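Local coordinates for protein Cow rumen GH26 endo-mannanase (Metagenome, PDB 6UEH) that probably hydrolyses internal beta-1,4-mannosidic linkages of mannans such as galactomannan, as an endo-mannanase of glycoside hydrolase family 26, at residues D283-N286 with E287-M291; W341-L344 with Y345-T349; S465-K468 with E469-S473. All coordinates share one frame; numbering follows the deposited sequence.

Contacts 1 and 2 lie on adjoining barrel helices, 280-301 and 334-351, and touch through a polar pair and through Ile289. Contact 3, on helix 464-471, stands about 42 and 39 Å from contacts 1 and 2, centre to centre. Each is partly buried: contacts 1 and 2 have four buried residues apiece, with one exposed and none, whereas contact 3 has three buried and four exposed. All share the i to i+4 backbone ladder, but their side chains differ with place. Contact 1 turns aromatic and aliphatic groups into the seam between helices, contact 2 combines a leucine pair with a water-bridged lysine, and contact 3 has two carboxylates bridged by a water and a threonine at the helix end.

Contact 1: D283-N286 with E287-M291; sequences DYWN and EAIKM
Trp285 and Ile289, one helical turn apart, bring an indole face against the end of an aliphatic branch. The methyl CD1 of Ile289 stands 3.7 Å from the centroid of the five-membered ring of Trp285, only 15° off the ring normal, which makes this a CH-pi contact over the face. Its nearest ring atom is NE1 of Trp285, 3.6 Å from Ile289 CD1; the methyl lies over the pyrrole part of the indole, toward its rim. The indole swings out with CG anti to the backbone N (chi1 -178°), and the CG1-CD1 arm of Ile289, extended at chi2 (173°), reaches back to it.

The backbone beneath is regular. Glu287 N, Ala288 N, Ile289 N and Lys290 N donate in succession to the carbonyl oxygens of Asp283, Tyr284, Trp285 and Asn286; the bond from Ile289 N to Trp285 O measures 2.9 Å and ties together the same two residues whose side chains meet.

Polar ends look elsewhere. Tyr284 OH bonds to the backbone oxygen of Asn242, and Asn286 OD1 bonds to the hydroxyl of Tyr343. The indole of Trp285 also meets Trp239 and Tyr343, with Trp328 edge-to-face, in an aromatic cluster. Such an i to i+4 pair, on the side of helix 280-301 that faces helix 334-351, belongs to the outer helical layer of the TIM barrel of this family.

Contact 2: W341-L344 with Y345-T349; sequences WKYL and YDKLT
Tyr343 and Lys347 form the polar half of this helical turn, the lysine chain passing obliquely across the phenol, from its CE1 corner to its hydroxyl. Lys347 CG lies 3.7 Å from Tyr343 CE1, and farther out Lys347 CE comes within 3.6 Å of Tyr343 OH. Bends at chi2 (-66°) and chi4 (-64°) bring CE and NZ back beside the hydroxyl end of the ring. The ammonium group then meets a water, which accepts from Lys347 NZ at 3.2 Å and donates to Tyr343 O at 3.0 Å. That carbonyl oxygen is thus gripped twice, since it also receives Lys347 N, and the water lies over one face of the tyrosine ring, toward its rim. Outside the turn, Asn282 is a further partner of the Tyr343 hydroxyl. A leucine in place of Tyr343 would probably leave Asn286 OD1 without its hydroxyl partner and take away the ring carbon and oxygen that CG and CE of the lysine lie against.

Apolar contact is carried by Leu344 and Leu348, where the branch methyl CD1 of Leu344 abuts CG of Leu348 at 3.8 Å.

Backbone bonds follow the i to i+4 pattern from Trp341 through Leu344. Next, Tyr345 O takes both Thr349 N and Thr349 OG1, the latter at 2.8 Å, from opposite faces of its carbonyl plane; the hydroxyl spends its hydrogen on a carbonyl one turn back.

Around this turn, Tyr343, Leu344 and Leu348 rest on Ile289 of helix 280-301, and Leu348 reaches Leu296 on that helix as well. Trp341 and Leu348 also touch strand 357-362 of the parallel barrel sheet, placing helix 334-351 against both a helical neighbour and the barrel wall.

Contact 3: S465-K468 with E469-S473; sequences SDLK and EIYTS
Asp466 and Glu469 carry their carboxylates near one another, their nearest oxygens, Asp466 OD1 and Glu469 OE1, 4.3 Å apart. A water spans the gap, donating to Asp466 OD1 at 2.8 Å and to Glu469 OE1 at 2.7 Å. Glu469 reaches this position on a chain that stays extended beyond CG.

Leu467 and Tyr471 are related differently. The phenol ring presents its edge to the backbone oxygen of Leu467, which lies in the ring plane 3.4 Å from Tyr471 CD2, while Leu467 CD2 is more loosely placed, 4.2 Å from Tyr471 CE2. Both side chains also touch helix 187-196.

At the last turn, Thr472 folds its hydroxyl back, OG1 standing between the backbone N and carbonyl carbon (chi1 68°), and donates to Lys468 O at 2.8 Å. Thr472 N reaches the same oxygen from the other face of its plane.

Helix 464-471 therefore ends with a doubly held carbonyl. The water, by donating a hydrogen bond to each carboxylate, is likely to ease the repulsion between two acids; another acid, Asp436, close to Glu469 OE2, would probably add to the local negative charge.

Contact 1: D283-N286 with E287-M291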
ATOM      1  N   ASP A 283      31.340  -3.148  -2.950  1.00 20.56           N
ATOM      2  CA  ASP A 283      32.011  -2.213  -3.844  1.00 21.05           C
ATOM      3  C   ASP A 283      31.105  -1.815  -5.007  1.00 20.01           C
ATOM      4  O   ASP A 283      31.046  -0.640  -5.377  1.00 18.88           O
ATOM      5  CB  ASP A 283      33.316  -2.810  -4.375  1.00 22.44           C
ATOM      6  CG  ASP A 283      34.425  -2.819  -3.336  1.00 23.67           C
ATOM      7  OD1 ASP A 283      34.320  -2.078  -2.334  1.00 23.96           O
ATOM      8  OD2 ASP A 283      35.409  -3.560  -3.531  1.00 24.80           O
ATOM      9  N   TYR A 284      30.402  -2.788  -5.584  1.00 18.53           N
ATOM     10  CA  TYR A 284      29.470  -2.483  -6.667  1.00 17.19           C
ATOM     11  C   TYR A 284      28.313  -1.631  -6.166  1.00 15.80           C
ATOM     12  O   TYR A 284      27.964  -0.622  -6.782  1.00 16.16           O
ATOM     13  CB  TYR A 284      28.910  -3.749  -7.322  1.00 16.50           C
ATOM     14  CG  TYR A 284      27.839  -3.405  -8.333  1.00 16.87           C
ATOM     15  CD1 TYR A 284      28.179  -2.871  -9.570  1.00 18.67           C
ATOM     16  CD2 TYR A 284      26.491  -3.566  -8.035  1.00 15.99           C
ATOM     17  CE1 TYR A 284      27.212  -2.528 -10.491  1.00 20.14           C
ATOM     18  CE2 TYR A 284      25.512  -3.225  -8.954  1.00 16.36           C
ATOM     19  CZ  TYR A 284      25.879  -2.707 -10.178  1.00 18.97           C
ATOM     20  OH  TYR A 284      24.913  -2.362 -11.097  1.00 19.83           O
ATOM     21  N   TRP A 285      27.718  -2.060  -5.056  1.00 14.73           N
ATOM     22  CA  TRP A 285      26.595  -1.366  -4.433  1.00 16.45           C
ATOM     23  C   TRP A 285      26.957   0.095  -4.167  1.00 15.62           C
ATOM     24  O   TRP A 285      26.172   1.000  -4.451  1.00 16.31           O
ATOM     25  CB  TRP A 285      26.195  -2.101  -3.142  1.00 14.96           C
ATOM     26  CG  TRP A 285      25.018  -1.557  -2.360  1.00 15.11           C
ATOM     27  CD1 TRP A 285      24.971  -1.345  -1.012  1.00 16.19           C
ATOM     28  CD2 TRP A 285      23.719  -1.201  -2.863  1.00 16.59           C
ATOM     29  NE1 TRP A 285      23.738  -0.868  -0.645  1.00 17.98           N
ATOM     30  CE2 TRP A 285      22.950  -0.768  -1.761  1.00 17.81           C
ATOM     31  CE3 TRP A 285      23.136  -1.196  -4.135  1.00 16.40           C
ATOM     32  CZ2 TRP A 285      21.632  -0.334  -1.893  1.00 18.61           C
ATOM     33  CZ3 TRP A 285      21.826  -0.765  -4.263  1.00 18.47           C
ATOM     34  CH2 TRP A 285      21.090  -0.338  -3.148  1.00 19.21           C
ATOM     35  N   ASN A 286      28.164   0.322  -3.660  1.00 18.62           N
ATOM     36  CA  ASN A 286      28.635   1.680  -3.401  1.00 21.24           C
ATOM     37  C   ASN A 286      28.799   2.507  -4.674  1.00 22.98           C
ATOM     38  O   ASN A 286      28.502   3.700  -4.681  1.00 20.36           O
ATOM     39  CB  ASN A 286      29.952   1.650  -2.626  1.00 18.67           C
ATOM     40  CG  ASN A 286      29.749   1.343  -1.155  1.00 18.64           C
ATOM     41  OD1 ASN A 286      28.683   1.607  -0.598  1.00 18.39           O
ATOM     42  ND2 ASN A 286      30.771   0.785  -0.517  1.00 19.43           N
ATOM     43  N   GLU A 287      29.273   1.875  -5.746  1.00 18.93           N
ATOM     44  CA  GLU A 287      29.407   2.562  -7.029  1.00 21.84           C
ATOM     45  C   GLU A 287      28.043   2.965  -7.576  1.00 17.90           C
ATOM     46  O   GLU A 287      27.877   4.064  -8.104  1.00 17.63           O
ATOM     47  CB  GLU A 287      30.132   1.684  -8.052  1.00 25.20           C
ATOM     48  CG  GLU A 287      31.620   1.529  -7.812  1.00 29.95           C
ATOM     49  CD  GLU A 287      32.325   0.881  -8.990  1.00 34.39           C
ATOM     50  OE1 GLU A 287      31.733   0.854 -10.091  1.00 35.62           O
ATOM     51  OE2 GLU A 287      33.465   0.399  -8.820  1.00 36.68           O
ATOM     52  N   ALA A 288      27.066   2.072  -7.446  1.00 17.78           N
ATOM     53  CA  ALA A 288      25.709   2.356  -7.898  1.00 16.95           C
ATOM     54  C   ALA A 288      25.086   3.487  -7.082  1.00 16.75           C
ATOM     55  O   ALA A 288      24.415   4.364  -7.628  1.00 16.38           O
ATOM     56  CB  ALA A 288      24.849   1.103  -7.817  1.00 17.11           C
ATOM     57  N   ILE A 289      25.313   3.462  -5.773  1.00 15.82           N
ATOM     58  CA  ILE A 289      24.824   4.521  -4.896  1.00 15.34           C
ATOM     59  C   ILE A 289      25.467   5.860  -5.261  1.00 16.21           C
ATOM     60  O   ILE A 289      24.800   6.896  -5.270  1.00 16.38           O
ATOM     61  CB  ILE A 289      25.095   4.192  -3.415  1.00 15.34           C
ATOM     62  CG1 ILE A 289      24.243   3.002  -2.973  1.00 13.38           C
ATOM     63  CG2 ILE A 289      24.801   5.391  -2.525  1.00 15.52           C
ATOM     64  CD1 ILE A 289      24.571   2.507  -1.580  1.00 16.02           C
ATOM     65  N   LYS A 290      26.759   5.822  -5.576  1.00 17.98           N
ATOM     66  CA  LYS A 290      27.502   7.019  -5.967  1.00 18.37           C
ATOM     67  C   LYS A 290      26.901   7.669  -7.210  1.00 18.64           C
ATOM     68  O   LYS A 290      26.718   8.888  -7.257  1.00 18.23           O
ATOM     69  CB  LYS A 290      28.975   6.678  -6.218  1.00 19.23           C
ATOM     70  CG  LYS A 290      29.839   7.874  -6.621  1.00 20.24           C
ATOM     71  CD  LYS A 290      31.247   7.445  -7.022  1.00 25.09           C
ATOM     72  CE  LYS A 290      31.218   6.561  -8.264  1.00 28.76           C
ATOM     73  NZ  LYS A 290      32.582   6.209  -8.761  1.00 32.77           N
ATOM     74  N   MET A 291      26.594   6.854  -8.214  1.00 17.92           N
ATOM     75  CA  MET A 291      26.047   7.367  -9.465  1.00 18.82           C
ATOM     76  C   MET A 291      24.627   7.885  -9.270  1.00 18.66           C
ATOM     77  O   MET A 291      24.226   8.874  -9.889  1.00 17.82           O
ATOM     78  CB  MET A 291      26.080   6.288 -10.548  1.00 18.50           C
ATOM     79  CG  MET A 291      27.489   5.831 -10.887  1.00 20.03           C
ATOM     80  SD  MET A 291      27.584   4.855 -12.399  1.00 24.58           S
ATOM     81  CE  MET A 291      29.346   4.551 -12.477  1.00 22.92           C
TER

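Contact 2: W341-L344 with Y345-T349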
ATOM      1  N   TRP A 341      18.180  -1.102   3.482  1.00 17.11           N
ATOM      2  CA  TRP A 341      17.475   0.178   3.442  1.00 16.06           C
ATOM      3  C   TRP A 341      18.159   1.212   4.330  1.00 16.30           C
ATOM      4  O   TRP A 341      18.383   2.354   3.917  1.00 16.21           O
ATOM      5  CB  TRP A 341      16.015   0.013   3.876  1.00 15.86           C
ATOM      6  CG  TRP A 341      15.247   1.310   3.928  1.00 15.53           C
ATOM      7  CD1 TRP A 341      15.236   2.220   4.949  1.00 16.22           C
ATOM      8  CD2 TRP A 341      14.376   1.834   2.917  1.00 15.86           C
ATOM      9  NE1 TRP A 341      14.413   3.276   4.635  1.00 16.00           N
ATOM     10  CE2 TRP A 341      13.874   3.065   3.392  1.00 15.91           C
ATOM     11  CE3 TRP A 341      13.971   1.383   1.657  1.00 15.70           C
ATOM     12  CZ2 TRP A 341      12.989   3.848   2.652  1.00 16.21           C
ATOM     13  CZ3 TRP A 341      13.091   2.163   0.922  1.00 15.30           C
ATOM     14  CH2 TRP A 341      12.613   3.381   1.421  1.00 15.40           C
ATOM     15  N   LYS A 342      18.480   0.811   5.555  1.00 17.31           N
ATOM     16  CA  LYS A 342      19.155   1.699   6.493  1.00 18.16           C
ATOM     17  C   LYS A 342      20.525   2.109   5.962  1.00 17.08           C
ATOM     18  O   LYS A 342      20.946   3.252   6.135  1.00 17.22           O
ATOM     19  CB  LYS A 342      19.287   1.035   7.865  1.00 19.45           C
ATOM     20  CG  LYS A 342      17.958   0.825   8.576  1.00 20.87           C
ATOM     21  CD  LYS A 342      18.155   0.232   9.962  1.00 23.42           C
ATOM     22  CE  LYS A 342      16.828   0.057  10.680  1.00 25.22           C
ATOM     23  NZ  LYS A 342      17.003  -0.553  12.028  1.00 27.47           N
ATOM     24  N   TYR A 343      21.208   1.174   5.309  1.00 17.31           N
ATOM     25  CA  TYR A 343      22.505   1.446   4.693  1.00 17.84           C
ATOM     26  C   TYR A 343      22.388   2.566   3.666  1.00 17.00           C
ATOM     27  O   TYR A 343      23.153   3.528   3.697  1.00 17.66           O
ATOM     28  CB  TYR A 343      23.063   0.177   4.037  1.00 17.38           C
ATOM     29  CG  TYR A 343      24.455   0.320   3.455  1.00 17.41           C
ATOM     30  CD1 TYR A 343      24.649   0.805   2.167  1.00 16.84           C
ATOM     31  CD2 TYR A 343      25.576  -0.051   4.188  1.00 18.41           C
ATOM     32  CE1 TYR A 343      25.920   0.928   1.631  1.00 18.03           C
ATOM     33  CE2 TYR A 343      26.849   0.066   3.660  1.00 19.17           C
ATOM     34  CZ  TYR A 343      27.016   0.557   2.381  1.00 19.43           C
ATOM     35  OH  TYR A 343      28.283   0.677   1.855  1.00 20.27           O
ATOM     36  N   LEU A 344      21.424   2.432   2.760  1.00 15.83           N
ATOM     37  CA  LEU A 344      21.207   3.424   1.711  1.00 15.68           C
ATOM     38  C   LEU A 344      20.802   4.771   2.299  1.00 16.44           C
ATOM     39  O   LEU A 344      21.303   5.817   1.883  1.00 17.08           O
ATOM     40  CB  LEU A 344      20.139   2.939   0.727  1.00 13.55           C
ATOM     41  CG  LEU A 344      19.765   3.911  -0.396  1.00 13.50           C
ATOM     42  CD1 LEU A 344      20.974   4.230  -1.273  1.00 14.49           C
ATOM     43  CD2 LEU A 344      18.622   3.355  -1.231  1.00 13.74           C
ATOM     44  N   TYR A 345      19.896   4.733   3.272  1.00 15.44           N
ATOM     45  CA  TYR A 345      19.423   5.938   3.947  1.00 15.35           C
ATOM     46  C   TYR A 345      20.584   6.689   4.590  1.00 17.12           C
ATOM     47  O   TYR A 345      20.720   7.901   4.424  1.00 16.90           O
ATOM     48  CB  TYR A 345      18.375   5.575   5.003  1.00 16.06           C
ATOM     49  CG  TYR A 345      17.687   6.754   5.664  1.00 16.69           C
ATOM     50  CD1 TYR A 345      18.319   7.488   6.660  1.00 17.53           C
ATOM     51  CD2 TYR A 345      16.387   7.108   5.317  1.00 16.27           C
ATOM     52  CE1 TYR A 345      17.689   8.556   7.275  1.00 18.38           C
ATOM     53  CE2 TYR A 345      15.747   8.173   5.929  1.00 12.89           C
ATOM     54  CZ  TYR A 345      16.404   8.892   6.908  1.00 16.55           C
ATOM     55  OH  TYR A 345      15.774   9.953   7.522  1.00 16.32           O
ATOM     56  N   ASP A 346      21.412   5.960   5.331  1.00 18.68           N
ATOM     57  CA  ASP A 346      22.558   6.558   6.007  1.00 21.50           C
ATOM     58  C   ASP A 346      23.592   7.075   5.013  1.00 19.12           C
ATOM     59  O   ASP A 346      24.162   8.146   5.207  1.00 17.65           O
ATOM     60  CB  ASP A 346      23.207   5.551   6.959  1.00 25.33           C
ATOM     61  CG  ASP A 346      22.328   5.227   8.154  1.00 29.90           C
ATOM     62  OD1 ASP A 346      21.336   5.952   8.378  1.00 30.72           O
ATOM     63  OD2 ASP A 346      22.639   4.255   8.875  1.00 31.17           O
ATOM     64  N   LYS A 347      23.833   6.311   3.951  1.00 18.94           N
ATOM     65  CA  LYS A 347      24.803   6.706   2.933  1.00 20.94           C
ATOM     66  C   LYS A 347      24.403   8.002   2.231  1.00 18.97           C
ATOM     67  O   LYS A 347      25.222   8.907   2.082  1.00 20.15           O
ATOM     68  CB  LYS A 347      24.985   5.594   1.899  1.00 24.03           C
ATOM     69  CG  LYS A 347      26.092   4.603   2.232  1.00 28.18           C
ATOM     70  CD  LYS A 347      27.456   5.274   2.204  1.00 31.32           C
ATOM     71  CE  LYS A 347      28.582   4.268   2.419  1.00 35.16           C
ATOM     72  NZ  LYS A 347      28.541   3.636   3.769  1.00 37.41           N
ATOM     73  N   LEU A 348      23.145   8.090   1.807  1.00 17.31           N
ATOM     74  CA  LEU A 348      22.675   9.259   1.066  1.00 16.98           C
ATOM     75  C   LEU A 348      22.590  10.509   1.939  1.00 17.45           C
ATOM     76  O   LEU A 348      22.965  11.598   1.503  1.00 17.34           O
ATOM     77  CB  LEU A 348      21.308   8.984   0.429  1.00 15.85           C
ATOM     78  CG  LEU A 348      21.258   7.987  -0.735  1.00 14.56           C
ATOM     79  CD1 LEU A 348      19.912   8.058  -1.446  1.00 13.56           C
ATOM     80  CD2 LEU A 348      22.399   8.226  -1.719  1.00 14.53           C
ATOM     81  N   THR A 349      22.102  10.356   3.168  1.00 17.13           N
ATOM     82  CA  THR A 349      21.885  11.512   4.036  1.00 18.55           C
ATOM     83  C   THR A 349      23.165  11.983   4.720  1.00 21.84           C
ATOM     84  O   THR A 349      23.374  13.183   4.887  1.00 23.48           O
ATOM     85  CB  THR A 349      20.823  11.225   5.125  1.00 18.16           C
ATOM     86  OG1 THR A 349      21.252  10.139   5.958  1.00 18.35           O
ATOM     87  CG2 THR A 349      19.480  10.885   4.489  1.00 17.02           C
TER
HETATM   88  O   HOH W   1      25.728   3.284   5.153  1.00 29.43           O

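Contact 3: S465-K468 with E469-S473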
ATOM      1  N   SER A 465     -14.005   6.025 -19.533  1.00 21.23           N
ATOM      2  CA  SER A 465     -15.076   6.654 -18.765  1.00 22.13           C
ATOM      3  C   SER A 465     -14.677   6.818 -17.300  1.00 21.79           C
ATOM      4  O   SER A 465     -14.992   7.834 -16.676  1.00 21.03           O
ATOM      5  CB  SER A 465     -16.375   5.847 -18.878  1.00 23.40           C
ATOM      6  OG  SER A 465     -16.226   4.538 -18.360  1.00 25.07           O
ATOM      7  N   ASP A 466     -13.968   5.831 -16.760  1.00 21.57           N
ATOM      8  CA  ASP A 466     -13.494   5.899 -15.380  1.00 21.23           C
ATOM      9  C   ASP A 466     -12.372   6.920 -15.225  1.00 23.24           C
ATOM     10  O   ASP A 466     -12.312   7.643 -14.228  1.00 19.50           O
ATOM     11  CB  ASP A 466     -13.017   4.528 -14.902  1.00 20.88           C
ATOM     12  CG  ASP A 466     -14.152   3.540 -14.748  1.00 21.87           C
ATOM     13  OD1 ASP A 466     -15.231   3.943 -14.263  1.00 21.94           O
ATOM     14  OD2 ASP A 466     -13.967   2.360 -15.117  1.00 21.55           O
ATOM     15  N   LEU A 467     -11.479   6.968 -16.209  1.00 11.97           N
ATOM     16  CA  LEU A 467     -10.385   7.935 -16.195  1.00 15.31           C
ATOM     17  C   LEU A 467     -10.927   9.357 -16.159  1.00 17.52           C
ATOM     18  O   LEU A 467     -10.506  10.173 -15.337  1.00 17.19           O
ATOM     19  CB  LEU A 467      -9.477   7.745 -17.411  1.00 17.20           C
ATOM     20  CG  LEU A 467      -8.460   6.607 -17.298  1.00 16.57           C
ATOM     21  CD1 LEU A 467      -7.751   6.373 -18.623  1.00 15.77           C
ATOM     22  CD2 LEU A 467      -7.455   6.912 -16.199  1.00 16.26           C
ATOM     23  N   LYS A 468     -11.875   9.643 -17.044  1.00 19.25           N
ATOM     24  CA  LYS A 468     -12.475  10.968 -17.111  1.00 22.10           C
ATOM     25  C   LYS A 468     -13.214  11.302 -15.819  1.00 22.00           C
ATOM     26  O   LYS A 468     -13.157  12.435 -15.336  1.00 23.42           O
ATOM     27  CB  LYS A 468     -13.427  11.069 -18.307  1.00 24.89           C
ATOM     28  CG  LYS A 468     -12.729  10.970 -19.652  1.00 28.42           C
ATOM     29  CD  LYS A 468     -13.687  11.227 -20.804  1.00 31.84           C
ATOM     30  CE  LYS A 468     -14.791  10.189 -20.846  1.00 34.64           C
ATOM     31  NZ  LYS A 468     -15.703  10.393 -22.009  1.00 36.44           N
ATOM     32  N   GLU A 469     -13.894  10.310 -15.254  1.00 19.99           N
ATOM     33  CA  GLU A 469     -14.676  10.539 -14.046  1.00 21.05           C
ATOM     34  C   GLU A 469     -13.796  10.902 -12.852  1.00 18.74           C
ATOM     35  O   GLU A 469     -14.092  11.854 -12.132  1.00 18.60           O
ATOM     36  CB  GLU A 469     -15.530   9.315 -13.708  1.00 23.03           C
ATOM     37  CG  GLU A 469     -16.441   9.546 -12.516  1.00 26.15           C
ATOM     38  CD  GLU A 469     -17.500   8.471 -12.356  1.00 29.22           C
ATOM     39  OE1 GLU A 469     -17.470   7.476 -13.112  1.00 27.84           O
ATOM     40  OE2 GLU A 469     -18.366   8.630 -11.469  1.00 31.23           O
ATOM     41  N   ILE A 470     -12.714  10.160 -12.636  1.00 17.10           N
ATOM     42  CA  ILE A 470     -11.883  10.439 -11.470  1.00 17.25           C
ATOM     43  C   ILE A 470     -11.014  11.675 -11.698  1.00 17.33           C
ATOM     44  O   ILE A 470     -10.843  12.479 -10.791  1.00 17.44           O
ATOM     45  CB  ILE A 470     -10.996   9.226 -11.073  1.00 19.48           C
ATOM     46  CG1 ILE A 470     -10.267   9.514  -9.757  1.00 19.71           C
ATOM     47  CG2 ILE A 470     -10.013   8.854 -12.183  1.00 18.73           C
ATOM     48  CD1 ILE A 470      -9.695   8.284  -9.086  1.00 20.07           C
ATOM     49  N   TYR A 471     -10.499  11.855 -12.910  1.00 16.65           N
ATOM     50  CA  TYR A 471      -9.630  12.998 -13.183  1.00 16.63           C
ATOM     51  C   TYR A 471     -10.374  14.333 -13.117  1.00 18.24           C
ATOM     52  O   TYR A 471      -9.769  15.367 -12.831  1.00 19.16           O
ATOM     53  CB  TYR A 471      -8.951  12.842 -14.545  1.00 16.75           C
ATOM     54  CG  TYR A 471      -7.540  12.305 -14.449  1.00 17.59           C
ATOM     55  CD1 TYR A 471      -6.465  13.164 -14.247  1.00 18.04           C
ATOM     56  CD2 TYR A 471      -7.283  10.943 -14.551  1.00 17.58           C
ATOM     57  CE1 TYR A 471      -5.171  12.682 -14.154  1.00 17.54           C
ATOM     58  CE2 TYR A 471      -5.989  10.449 -14.458  1.00 17.81           C
ATOM     59  CZ  TYR A 471      -4.939  11.326 -14.259  1.00 18.14           C
ATOM     60  OH  TYR A 471      -3.652  10.848 -14.166  1.00 19.54           O
ATOM     61  N   THR A 472     -11.679  14.316 -13.373  1.00 19.32           N
ATOM     62  CA  THR A 472     -12.468  15.546 -13.295  1.00 21.07           C
ATOM     63  C   THR A 472     -13.262  15.618 -11.995  1.00 21.55           C
ATOM     64  O   THR A 472     -14.114  16.493 -11.823  1.00 20.48           O
ATOM     65  CB  THR A 472     -13.443  15.683 -14.482  1.00 22.26           C
ATOM     66  OG1 THR A 472     -14.462  14.679 -14.392  1.00 21.77           O
ATOM     67  CG2 THR A 472     -12.698  15.544 -15.802  1.00 22.24           C
ATOM     68  N   SER A 473     -12.977  14.695 -11.083  1.00 21.67           N
ATOM     69  CA  SER A 473     -13.642  14.661  -9.785  1.00 22.16           C
ATOM     70  C   SER A 473     -13.048  15.683  -8.821  1.00 21.61           C
ATOM     71  O   SER A 473     -11.847  15.944  -8.848  1.00 20.36           O
ATOM     72  CB  SER A 473     -13.548  13.262  -9.178  1.00 23.23           C
ATOM     73  OG  SER A 473     -14.034  13.254  -7.847  1.00 25.29           O
TER
HETATM   74  O   HOH W   2     -15.624   5.682 -12.150  1.00 24.83           O